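PDB 6E0K: cyclic UMP-AMP synthase from Rhodothermus marinus SG0.5JP17-172, which joins UTP and ATP into the cyclic dinucleotide 3',3'-cUAMP, the second messenger of a CBASS antiphage system that leads to abortive infection. Local coordinates for residues 97-100 with 101-105; 138-141 with 142-146; 208-212 with 213-217; 243-247 with 248-252. All blocks are in the same frame, centred on the assembly; numbering follows the deposited sequence.

Contact 1 of 4, residues 97-100 with 101-105; sequences SDVE and RALTD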
loop_
_atom_site.group_PDB
_atom_site.type_symbol
_atom_site.label_atom_id
_atom_site.label_comp_id
_atom_site.label_asym_id
_atom_site.label_seq_id
_atom_site.Cartn_x
_atom_site.Cartn_y
_atom_site.Cartn_z
ATOM N N SER A 97 7.726 20.103 -10.372
ATOM C CA SER A 97 8.697 20.479 -11.400
ATOM C C SER A 97 10.128 20.396 -10.880
ATOM O O SER A 97 11.048 20.007 -11.618
ATOM C CB SER A 97 8.382 21.875 -11.921
ATOM O OG SER A 97 7.175 21.839 -12.667
ATOM N N ASP A 98 10.335 20.732 -9.602
ATOM C CA ASP A 98 11.674 20.599 -9.031
ATOM C C ASP A 98 12.086 19.137 -8.910
ATOM O O ASP A 98 13.236 18.786 -9.208
ATOM C CB ASP A 98 11.745 21.278 -7.664
ATOM C CG ASP A 98 11.930 22.779 -7.770
ATOM O OD1 ASP A 98 12.649 23.240 -8.688
ATOM O OD2 ASP A 98 11.351 23.503 -6.924
ATOM N N VAL A 99 11.177 18.275 -8.436
ATOM C CA VAL A 99 11.506 16.853 -8.327
ATOM C C VAL A 99 11.827 16.279 -9.700
ATOM O O VAL A 99 12.814 15.553 -9.869
ATOM C CB VAL A 99 10.365 16.074 -7.651
ATOM C CG1 VAL A 99 10.682 14.586 -7.658
ATOM C CG2 VAL A 99 10.155 16.544 -6.215
ATOM N N GLU A 100 11.000 16.603 -10.705
ATOM C CA GLU A 100 11.259 16.117 -12.061
ATOM C C GLU A 100 12.628 16.574 -12.561
ATOM O O GLU A 100 13.378 15.778 -13.142
ATOM C CB GLU A 100 10.147 16.581 -13.004
ATOM C CG GLU A 100 10.230 16.029 -14.426
ATOM C CD GLU A 100 9.129 16.592 -15.312
ATOM O OE1 GLU A 100 8.822 17.799 -15.189
ATOM O OE2 GLU A 100 8.562 15.832 -16.123
ATOM N N ARG A 101 12.979 17.841 -12.321
ATOM C CA ARG A 101 14.284 18.339 -12.747
ATOM C C ARG A 101 15.414 17.612 -12.030
ATOM O O ARG A 101 16.414 17.242 -12.651
ATOM C CB ARG A 101 14.383 19.845 -12.494
ATOM C CG ARG A 101 13.827 20.693 -13.621
ATOM C CD ARG A 101 14.221 22.151 -13.451
ATOM N NE ARG A 101 13.485 22.774 -12.355
ATOM C CZ ARG A 101 12.242 23.229 -12.469
ATOM N NH1 ARG A 101 11.607 23.122 -13.629
ATOM N NH2 ARG A 101 11.631 23.781 -11.428
ATOM N N ALA A 102 15.264 17.391 -10.725
ATOM C CA ALA A 102 16.292 16.698 -9.956
ATOM C C ALA A 102 16.518 15.290 -10.486
ATOM O O ALA A 102 17.662 14.848 -10.651
ATOM C CB ALA A 102 15.885 16.647 -8.485
ATOM N N LEU A 103 15.437 14.566 -10.751
ATOM C CA LEU A 103 15.587 13.200 -11.243
ATOM C C LEU A 103 16.171 13.183 -12.652
ATOM O O LEU A 103 17.036 12.361 -12.960
ATOM C CB LEU A 103 14.238 12.489 -11.209
ATOM C CG LEU A 103 13.661 12.350 -9.800
ATOM C CD1 LEU A 103 12.218 11.848 -9.875
ATOM C CD2 LEU A 103 14.532 11.420 -8.969
ATOM N N THR A 104 15.695 14.071 -13.521
ATOM C CA THR A 104 16.220 14.144 -14.879
ATOM C C THR A 104 17.700 14.516 -14.885
ATOM O O THR A 104 18.481 13.968 -15.673
ATOM C CB THR A 104 15.403 15.156 -15.684
ATOM O OG1 THR A 104 14.022 14.752 -15.686
ATOM C CG2 THR A 104 15.910 15.238 -17.111
ATOM N N ASP A 105 18.103 15.451 -14.020
ATOM C CA ASP A 105 19.515 15.834 -13.960
ATOM C C ASP A 105 20.380 14.637 -13.601
ATOM O O ASP A 105 21.481 14.469 -14.137
ATOM C CB ASP A 105 19.744 16.938 -12.922
ATOM C CG ASP A 105 19.203 18.299 -13.346
ATOM O OD1 ASP A 105 18.942 18.527 -14.549
ATOM O OD2 ASP A 105 19.059 19.163 -12.449
#
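R101 reaches back over the preceding turn to D98 and S97. Its NH2 gives D98 OD1 a salt-bridging hydrogen bond of 3.0 Å, with the guanidinium and carboxylate planes nearly perpendicular, 86° apart. The nitrogen meets OD1 from above the carboxylate plane rather than within it. A bend at chi3 (-72°) folds the arginine back, and S97 O ends up over the centre of the guanidinium, 3.5 Å above its plane, while also accepting the hydrogen bond from R101 N. The carboxylate of D98 has further partners: Y90 OH binds OD2, and Y34 OH joins both D98 OD1 and R101 NE, so the ion pair is held in a wider polar network. At A102 the contact is the helical bond from its N to D98 O; its methyl group touches Y34 and L31. This is the i to i+4 pattern of an alpha-helix, here helix 92-107 of the nucleotidyltransferase domain, with one face packed on strand 119-122 and helix 18-32. L103 belongs to that buried face. Its CD1 lies 3.8 Å from V99 CG1, the two side chains running side by side in the same direction, and both rest on L119, a UTP-binding residue. T104 lies on the partly exposed side. With OG1 turned back beside its own backbone N (chi1 -58°), the hydroxyl donates to E100 O at 2.8 Å, while T104 N reaches the same oxygen at 2.9 Å from the opposite face of the carbonyl plane. Two donors thus grip E100 O, whereas the E100 carboxylate forms a salt bridge with R114.

Contact 2 of 4, residues 138-141 with 142-146; sequences KYPP and NRKSE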
loop_
_atom_site.group_PDB
_atom_site.type_symbol
_atom_site.label_atom_id
_atom_site.label_comp_id
_atom_site.label_asym_id
_atom_site.label_seq_id
_atom_site.Cartn_x
_atom_site.Cartn_y
_atom_site.Cartn_z
ATOM N N LYS A 138 -4.857 16.413 8.454
ATOM C CA LYS A 138 -6.286 16.316 8.690
ATOM C C LYS A 138 -6.542 16.730 10.131
ATOM O O LYS A 138 -6.193 16.001 11.068
ATOM C CB LYS A 138 -6.789 14.901 8.415
ATOM C CG LYS A 138 -8.285 14.762 8.652
ATOM C CD LYS A 138 -8.809 13.428 8.134
ATOM C CE LYS A 138 -8.100 12.250 8.781
ATOM N NZ LYS A 138 -8.738 10.961 8.354
ATOM N N TYR A 139 -7.128 17.922 10.306
ATOM C CA TYR A 139 -7.408 18.498 11.606
ATOM C C TYR A 139 -8.848 18.236 12.010
ATOM O O TYR A 139 -9.736 18.142 11.154
ATOM C CB TYR A 139 -7.186 20.012 11.593
ATOM C CG TYR A 139 -5.743 20.464 11.672
ATOM C CD1 TYR A 139 -4.977 20.628 10.521
ATOM C CD2 TYR A 139 -5.171 20.792 12.897
ATOM C CE1 TYR A 139 -3.664 21.078 10.596
ATOM C CE2 TYR A 139 -3.854 21.225 12.980
ATOM C CZ TYR A 139 -3.118 21.382 11.824
ATOM O OH TYR A 139 -1.818 21.829 11.910
ATOM N N PRO A 140 -9.093 18.173 13.313
ATOM C CA PRO A 140 -10.456 18.035 13.819
ATOM C C PRO A 140 -11.214 19.349 13.743
ATOM O O PRO A 140 -10.610 20.424 13.601
ATOM C CB PRO A 140 -10.235 17.613 15.278
ATOM C CG PRO A 140 -8.943 18.232 15.635
ATOM C CD PRO A 140 -8.099 18.125 14.397
ATOM N N PRO A 141 -12.538 19.299 13.857
ATOM C CA PRO A 141 -13.350 20.523 13.813
ATOM C C PRO A 141 -13.120 21.442 15.005
ATOM O O PRO A 141 -12.631 21.037 16.063
ATOM C CB PRO A 141 -14.790 19.993 13.823
ATOM C CG PRO A 141 -14.682 18.605 13.260
ATOM C CD PRO A 141 -13.334 18.074 13.659
ATOM N N ASN A 142 -13.532 22.703 14.820
ATOM C CA ASN A 142 -13.548 23.720 15.870
ATOM C C ASN A 142 -12.143 24.094 16.329
ATOM O O ASN A 142 -11.173 23.894 15.595
ATOM C CB ASN A 142 -14.400 23.243 17.047
ATOM C CG ASN A 142 -15.837 22.986 16.644
ATOM O OD1 ASN A 142 -16.515 23.880 16.135
ATOM N ND2 ASN A 142 -16.304 21.758 16.845
ATOM N N ARG A 143 -12.025 24.640 17.541
ATOM C CA ARG A 143 -10.774 25.201 18.044
ATOM C C ARG A 143 -10.068 24.152 18.903
ATOM O O ARG A 143 -10.488 23.884 20.033
ATOM C CB ARG A 143 -11.059 26.476 18.838
ATOM C CG ARG A 143 -9.884 27.427 19.006
ATOM C CD ARG A 143 -10.373 28.797 19.483
ATOM N NE ARG A 143 -9.312 29.578 20.112
ATOM C CZ ARG A 143 -9.479 30.790 20.632
ATOM N NH1 ARG A 143 -10.671 31.374 20.601
ATOM N NH2 ARG A 143 -8.454 31.420 21.189
ATOM N N LYS A 144 -8.997 23.564 18.364
ATOM C CA LYS A 144 -8.219 22.525 19.027
ATOM C C LYS A 144 -6.740 22.905 18.988
ATOM O O LYS A 144 -6.364 23.970 18.491
ATOM C CB LYS A 144 -8.451 21.157 18.371
ATOM C CG LYS A 144 -9.879 20.637 18.485
ATOM C CD LYS A 144 -10.195 20.254 19.922
ATOM C CE LYS A 144 -11.571 19.628 20.042
ATOM N NZ LYS A 144 -11.885 19.280 21.461
ATOM N N SER A 145 -5.894 22.018 19.516
ATOM C CA SER A 145 -4.461 22.283 19.598
ATOM C C SER A 145 -3.797 22.153 18.230
ATOM O O SER A 145 -4.227 21.373 17.378
ATOM C CB SER A 145 -3.798 21.318 20.580
ATOM O OG SER A 145 -4.605 21.125 21.727
ATOM N N GLU A 146 -2.712 22.911 18.027
ATOM C CA GLU A 146 -2.043 22.892 16.728
ATOM C C GLU A 146 -1.323 21.574 16.454
ATOM O O GLU A 146 -1.003 21.291 15.292
ATOM C CB GLU A 146 -1.062 24.061 16.609
ATOM C CG GLU A 146 0.203 23.929 17.439
ATOM C CD GLU A 146 1.305 24.878 16.977
ATOM O OE1 GLU A 146 1.220 25.383 15.833
ATOM O OE2 GLU A 146 2.252 25.115 17.759
#
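P141 and N142 meet at the bend of a surface loop, where the chain swings round between two strands. The chain bends at N142, whose phi is positive (67°), and its side chain folds back beside the proline: ND2 lies 3.8 Å from P141 CB. The contact is one of van der Waals touch. Two residues further on, the aliphatic part of K144 approaches the other proline, its CG lying 3.8 Å from P140 CG and 3.7 Å from P141 O. A bend at chi2 (-70°) then carries the rest of the lysine chain away from this spot. Y139 is the buried member, pointing into the loop, and the backbone of the returning limb passes its ring edge, with E146 O 3.7 Å from Y139 CE2 and close to the ring plane. The phenol oxygen has its hydrogen-bond partner in R137. Such a turn is a beta-hairpin connection with a long loop, joining antiparallel strands 127-138 and 150-157, far from the nucleotide sites. At the base of the loop Y139 packs among the rings of F83 and Y149, while Q79 of helix 77-82 donates a hydrogen bond to N142 O, holding the outer bend against that helix.

Contact 3 of 4, residues 208-212 with 213-217; sequences DLAPS and YFLEC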
loop_
_atom_site.group_PDB
_atom_site.type_symbol
_atom_site.label_atom_id
_atom_site.label_comp_id
_atom_site.label_asym_id
_atom_site.label_seq_id
_atom_site.Cartn_x
_atom_site.Cartn_y
_atom_site.Cartn_z
ATOM N N ASP A 208 -7.998 -9.796 -11.150
ATOM C CA ASP A 208 -8.247 -8.939 -9.999
ATOM C C ASP A 208 -8.823 -9.711 -8.815
ATOM O O ASP A 208 -9.604 -9.160 -8.035
ATOM C CB ASP A 208 -9.160 -7.777 -10.395
ATOM C CG ASP A 208 -10.512 -8.232 -10.918
ATOM O OD1 ASP A 208 -10.710 -9.443 -11.147
ATOM O OD2 ASP A 208 -11.389 -7.359 -11.108
ATOM N N LEU A 209 -8.428 -10.975 -8.658
ATOM C CA LEU A 209 -8.956 -11.799 -7.574
ATOM C C LEU A 209 -8.710 -11.171 -6.204
ATOM O O LEU A 209 -9.586 -11.200 -5.334
ATOM C CB LEU A 209 -8.331 -13.190 -7.647
ATOM C CG LEU A 209 -8.754 -14.188 -6.571
ATOM C CD1 LEU A 209 -10.246 -14.469 -6.663
ATOM C CD2 LEU A 209 -7.962 -15.447 -6.772
ATOM N N ALA A 210 -7.531 -10.593 -5.990
ATOM C CA ALA A 210 -7.324 -9.888 -4.730
ATOM C C ALA A 210 -6.169 -8.908 -4.862
ATOM O O ALA A 210 -5.023 -9.249 -4.547
ATOM C CB ALA A 210 -7.064 -10.868 -3.584
ATOM N N PRO A 211 -6.434 -7.690 -5.328
ATOM C CA PRO A 211 -5.362 -6.697 -5.452
ATOM C C PRO A 211 -4.637 -6.526 -4.126
ATOM O O PRO A 211 -5.255 -6.516 -3.059
ATOM C CB PRO A 211 -6.107 -5.423 -5.865
ATOM C CG PRO A 211 -7.400 -5.917 -6.476
ATOM C CD PRO A 211 -7.748 -7.151 -5.702
ATOM N N SER A 212 -3.308 -6.377 -4.203
ATOM C CA SER A 212 -2.463 -6.516 -3.019
ATOM C C SER A 212 -2.878 -5.575 -1.894
ATOM O O SER A 212 -2.998 -5.985 -0.735
ATOM C CB SER A 212 -1.002 -6.268 -3.387
ATOM O OG SER A 212 -0.514 -7.318 -4.212
ATOM N N TYR A 213 -3.083 -4.303 -2.209
ATOM C CA TYR A 213 -3.413 -3.360 -1.149
ATOM C C TYR A 213 -4.734 -3.726 -0.479
ATOM O O TYR A 213 -4.838 -3.723 0.755
ATOM C CB TYR A 213 -3.451 -1.943 -1.720
ATOM C CG TYR A 213 -3.967 -0.904 -0.757
ATOM C CD1 TYR A 213 -3.149 -0.405 0.249
ATOM C CD2 TYR A 213 -5.261 -0.415 -0.863
ATOM C CE1 TYR A 213 -3.603 0.566 1.122
ATOM C CE2 TYR A 213 -5.736 0.555 0.020
ATOM C CZ TYR A 213 -4.893 1.033 1.015
ATOM O OH TYR A 213 -5.339 2.001 1.896
ATOM N N PHE A 214 -5.757 -4.053 -1.278
ATOM C CA PHE A 214 -7.051 -4.436 -0.713
ATOM C C PHE A 214 -6.940 -5.710 0.114
ATOM O O PHE A 214 -7.610 -5.858 1.146
ATOM C CB PHE A 214 -8.079 -4.629 -1.828
ATOM C CG PHE A 214 -8.463 -3.367 -2.546
ATOM C CD1 PHE A 214 -8.406 -2.138 -1.912
ATOM C CD2 PHE A 214 -8.891 -3.423 -3.865
ATOM C CE1 PHE A 214 -8.773 -0.979 -2.582
ATOM C CE2 PHE A 214 -9.252 -2.276 -4.546
ATOM C CZ PHE A 214 -9.195 -1.050 -3.900
ATOM N N LEU A 215 -6.088 -6.645 -0.319
ATOM C CA LEU A 215 -5.929 -7.889 0.429
ATOM C C LEU A 215 -5.269 -7.628 1.776
ATOM O O LEU A 215 -5.688 -8.197 2.792
ATOM C CB LEU A 215 -5.122 -8.898 -0.396
ATOM C CG LEU A 215 -4.835 -10.233 0.281
ATOM C CD1 LEU A 215 -6.124 -10.917 0.686
ATOM C CD2 LEU A 215 -4.010 -11.102 -0.662
ATOM N N GLU A 216 -4.252 -6.755 1.812
ATOM C CA GLU A 216 -3.641 -6.376 3.088
ATOM C C GLU A 216 -4.668 -5.749 4.014
ATOM O O GLU A 216 -4.751 -6.095 5.200
ATOM C CB GLU A 216 -2.472 -5.407 2.868
ATOM C CG GLU A 216 -1.269 -6.063 2.228
ATOM C CD GLU A 216 0.012 -5.228 2.288
ATOM O OE1 GLU A 216 0.122 -4.234 3.063
ATOM O OE2 GLU A 216 0.920 -5.572 1.515
ATOM N N CYS A 217 -5.470 -4.822 3.484
ATOM C CA CYS A 217 -6.492 -4.181 4.304
ATOM C C CYS A 217 -7.516 -5.190 4.806
ATOM O O CYS A 217 -7.961 -5.107 5.956
ATOM C CB CYS A 217 -7.186 -3.065 3.514
ATOM S SG CYS A 217 -6.130 -1.632 3.163
#
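P211 O accepts from L215 N at 2.9 Å and S212 O from E216 N at 2.9 Å, the first i to i+4 bonds of helix 212-220. P211 holds the N-cap position, and its psi of 141° marks the change from an extended approach to the helical turn that S212 begins. Lacking an N-H, the proline cannot donate through its nitrogen, while its carbonyl serves the first turn. Its ring also meets the helix: P211 CG lies 3.9 Å from F214 CD2, the two side chains set at a slant to one another. A first torsion of -68°, with CG opposite the carbonyl carbon, brings the F214 ring near the proline; it is stacked with W267 as well. On another side of the helix, A210 CB stands 4.2 Å from L215 CB, a looser apolar touch. Further round the helix, E216 CG lies 3.4 Å from S212 O, while the carboxylate beyond is held by T53 and H171. S212 itself is an ATP-binding residue, and R197 donates to both its OG and A210 O, tying the residues flanking the cap to helix 186-202. The helix start thus contributes S212 to the ATP site: helix 186-202, which carries the ATP-binding K194, packs against S212 and L215, and helix 269-285 meets A210 and L215 through F275.

Contact 4 of 4, residues 243-247 with 248-252; sequences KRADL and SKFRC
A245 CB touches F250 CZ, 4.2 Å away at the far end of the ring, beside an Asx turn and a type I beta turn at 247-250 that follow helix 231-244. The next residue, D246, builds the Asx turn: its OD1 accepts from S248 N at 3.0 Å and from S248 OG at 2.8 Å, both donors coming from the same face of the carboxylate plane. With chi1 at 69°, OG stands between the backbone N and the carbonyl carbon of S248 and meets OD1 on the syn side, 29° out of the carboxylate plane. Two bonds to one oxygen thus restrain the rotation of the carboxylate. D246 O also passes 3.4 Å from F250 CE1. L247 then packs on the phenylalanine. Its buried side chain, which also rests on A272 and R273 of helix 269-285, brings CD2 to 3.6 Å from F250 CE2, while F250 also touches W241, L242 and L218. Its backbone takes part too, for F250 N donates to L247 O at 3.0 Å, from above the carbonyl plane, closing the beta turn. Over the ring face sits L247 CA in a CH-pi contact, 4.0 Å from the F250 centroid and 17° off the ring normal.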
loop_
_atom_site.group_PDB
_atom_site.type_symbol
_atom_site.label_atom_id
_atom_site.label_comp_id
_atom_site.label_asym_id
_atom_site.label_seq_id
_atom_site.Cartn_x
_atom_site.Cartn_y
_atom_site.Cartn_z
ATOM N N LYS A 243 -15.449 -15.300 6.412
ATOM C CA LYS A 243 -16.709 -15.778 5.844
ATOM C C LYS A 243 -17.894 -15.447 6.735
ATOM O O LYS A 243 -19.019 -15.281 6.239
ATOM C CB LYS A 243 -16.624 -17.290 5.604
ATOM C CG LYS A 243 -15.901 -17.648 4.322
ATOM C CD LYS A 243 -15.396 -19.084 4.325
ATOM C CE LYS A 243 -16.504 -20.098 4.388
ATOM N NZ LYS A 243 -15.913 -21.474 4.314
ATOM N N ARG A 244 -17.666 -15.356 8.044
ATOM C CA ARG A 244 -18.716 -15.086 9.021
ATOM C C ARG A 244 -18.776 -13.628 9.453
ATOM O O ARG A 244 -19.664 -13.269 10.233
ATOM C CB ARG A 244 -18.513 -15.982 10.248
ATOM C CG ARG A 244 -18.627 -17.465 9.929
ATOM C CD ARG A 244 -17.985 -18.352 10.981
ATOM N NE ARG A 244 -18.258 -19.767 10.723
ATOM C CZ ARG A 244 -17.684 -20.488 9.762
ATOM N NH1 ARG A 244 -16.791 -19.937 8.939
ATOM N NH2 ARG A 244 -18.011 -21.765 9.612
ATOM N N ALA A 245 -17.875 -12.783 8.961
ATOM C CA ALA A 245 -17.756 -11.422 9.454
ATOM C C ALA A 245 -18.691 -10.478 8.708
ATOM O O ALA A 245 -19.128 -10.747 7.585
ATOM C CB ALA A 245 -16.316 -10.926 9.325
ATOM N N ASP A 246 -18.997 -9.360 9.362
ATOM C CA ASP A 246 -19.678 -8.239 8.717
ATOM C C ASP A 246 -18.595 -7.356 8.123
ATOM O O ASP A 246 -17.908 -6.626 8.839
ATOM C CB ASP A 246 -20.546 -7.483 9.717
ATOM C CG ASP A 246 -21.236 -6.266 9.107
ATOM O OD1 ASP A 246 -21.039 -5.976 7.910
ATOM O OD2 ASP A 246 -22.003 -5.596 9.838
ATOM N N LEU A 247 -18.431 -7.437 6.802
ATOM C CA LEU A 247 -17.366 -6.710 6.126
ATOM C C LEU A 247 -17.627 -5.213 6.040
ATOM O O LEU A 247 -16.682 -4.454 5.790
ATOM C CB LEU A 247 -17.184 -7.254 4.708
ATOM C CG LEU A 247 -16.976 -8.759 4.544
ATOM C CD1 LEU A 247 -16.862 -9.085 3.059
ATOM C CD2 LEU A 247 -15.730 -9.206 5.293
ATOM N N SER A 248 -18.879 -4.781 6.239
ATOM C CA SER A 248 -19.299 -3.465 5.768
ATOM C C SER A 248 -18.543 -2.334 6.450
ATOM O O SER A 248 -18.314 -1.288 5.831
ATOM C CB SER A 248 -20.810 -3.294 5.962
ATOM O OG SER A 248 -21.152 -3.205 7.336
ATOM N N LYS A 249 -18.132 -2.517 7.705
ATOM C CA LYS A 249 -17.434 -1.468 8.437
ATOM C C LYS A 249 -15.925 -1.678 8.491
ATOM O O LYS A 249 -15.255 -1.039 9.309
ATOM C CB LYS A 249 -17.976 -1.340 9.864
ATOM C CG LYS A 249 -19.473 -1.082 9.989
ATOM C CD LYS A 249 -19.831 -0.761 11.441
ATOM C CE LYS A 249 -21.326 -0.570 11.633
ATOM N NZ LYS A 249 -21.631 0.195 12.880
ATOM N N PHE A 250 -15.372 -2.548 7.646
ATOM C CA PHE A 250 -13.922 -2.727 7.637
ATOM C C PHE A 250 -13.234 -1.421 7.272
ATOM O O PHE A 250 -13.688 -0.676 6.398
ATOM C CB PHE A 250 -13.486 -3.813 6.647
ATOM C CG PHE A 250 -13.599 -5.222 7.178
ATOM C CD1 PHE A 250 -14.386 -5.515 8.283
ATOM C CD2 PHE A 250 -12.899 -6.251 6.565
ATOM C CE1 PHE A 250 -14.492 -6.820 8.751
ATOM C CE2 PHE A 250 -12.991 -7.548 7.026
ATOM C CZ PHE A 250 -13.785 -7.836 8.122
ATOM N N ARG A 251 -12.130 -1.153 7.949
ATOM C CA ARG A 251 -11.329 0.032 7.718
ATOM C C ARG A 251 -10.023 -0.394 7.075
ATOM O O ARG A 251 -9.545 -1.510 7.288
ATOM C CB ARG A 251 -11.059 0.769 9.030
ATOM C CG ARG A 251 -12.323 1.167 9.759
ATOM C CD ARG A 251 -12.895 2.415 9.147
ATOM N NE ARG A 251 -12.136 3.585 9.571
ATOM C CZ ARG A 251 -12.302 4.806 9.079
ATOM N NH1 ARG A 251 -13.198 5.030 8.123
ATOM N NH2 ARG A 251 -11.562 5.808 9.541
ATOM N N CYS A 252 -9.457 0.493 6.270
ATOM C CA CYS A 252 -8.142 0.232 5.717
ATOM C C CYS A 252 -7.100 0.175 6.827
ATOM O O CYS A 252 -7.311 0.661 7.941
ATOM C CB CYS A 252 -7.773 1.306 4.698
ATOM S SG CYS A 252 -8.751 1.131 3.173
#

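How the contacts relate
Read from the N terminus, the four contacts follow in series, each closing before the next opens, with none nested or crossed. Contact 1 stays inside helix 92-107, and contact 2 shapes the connection from strand 127-138 to strand 150-157; both belong to the nucleotidyltransferase domain, yet their centres are 35 Å apart. Contact 3 starts helix 212-220 after the loop from helix 186-202, and contact 4 turns the chain beyond helix 231-244. Only contacts 3 and 4 touch, C217 SG meeting C252 CB at 3.7 Å, which packs helix 212-220 against the later loop. Contacts 1 and 4 lie on opposite sides of the chain's centre.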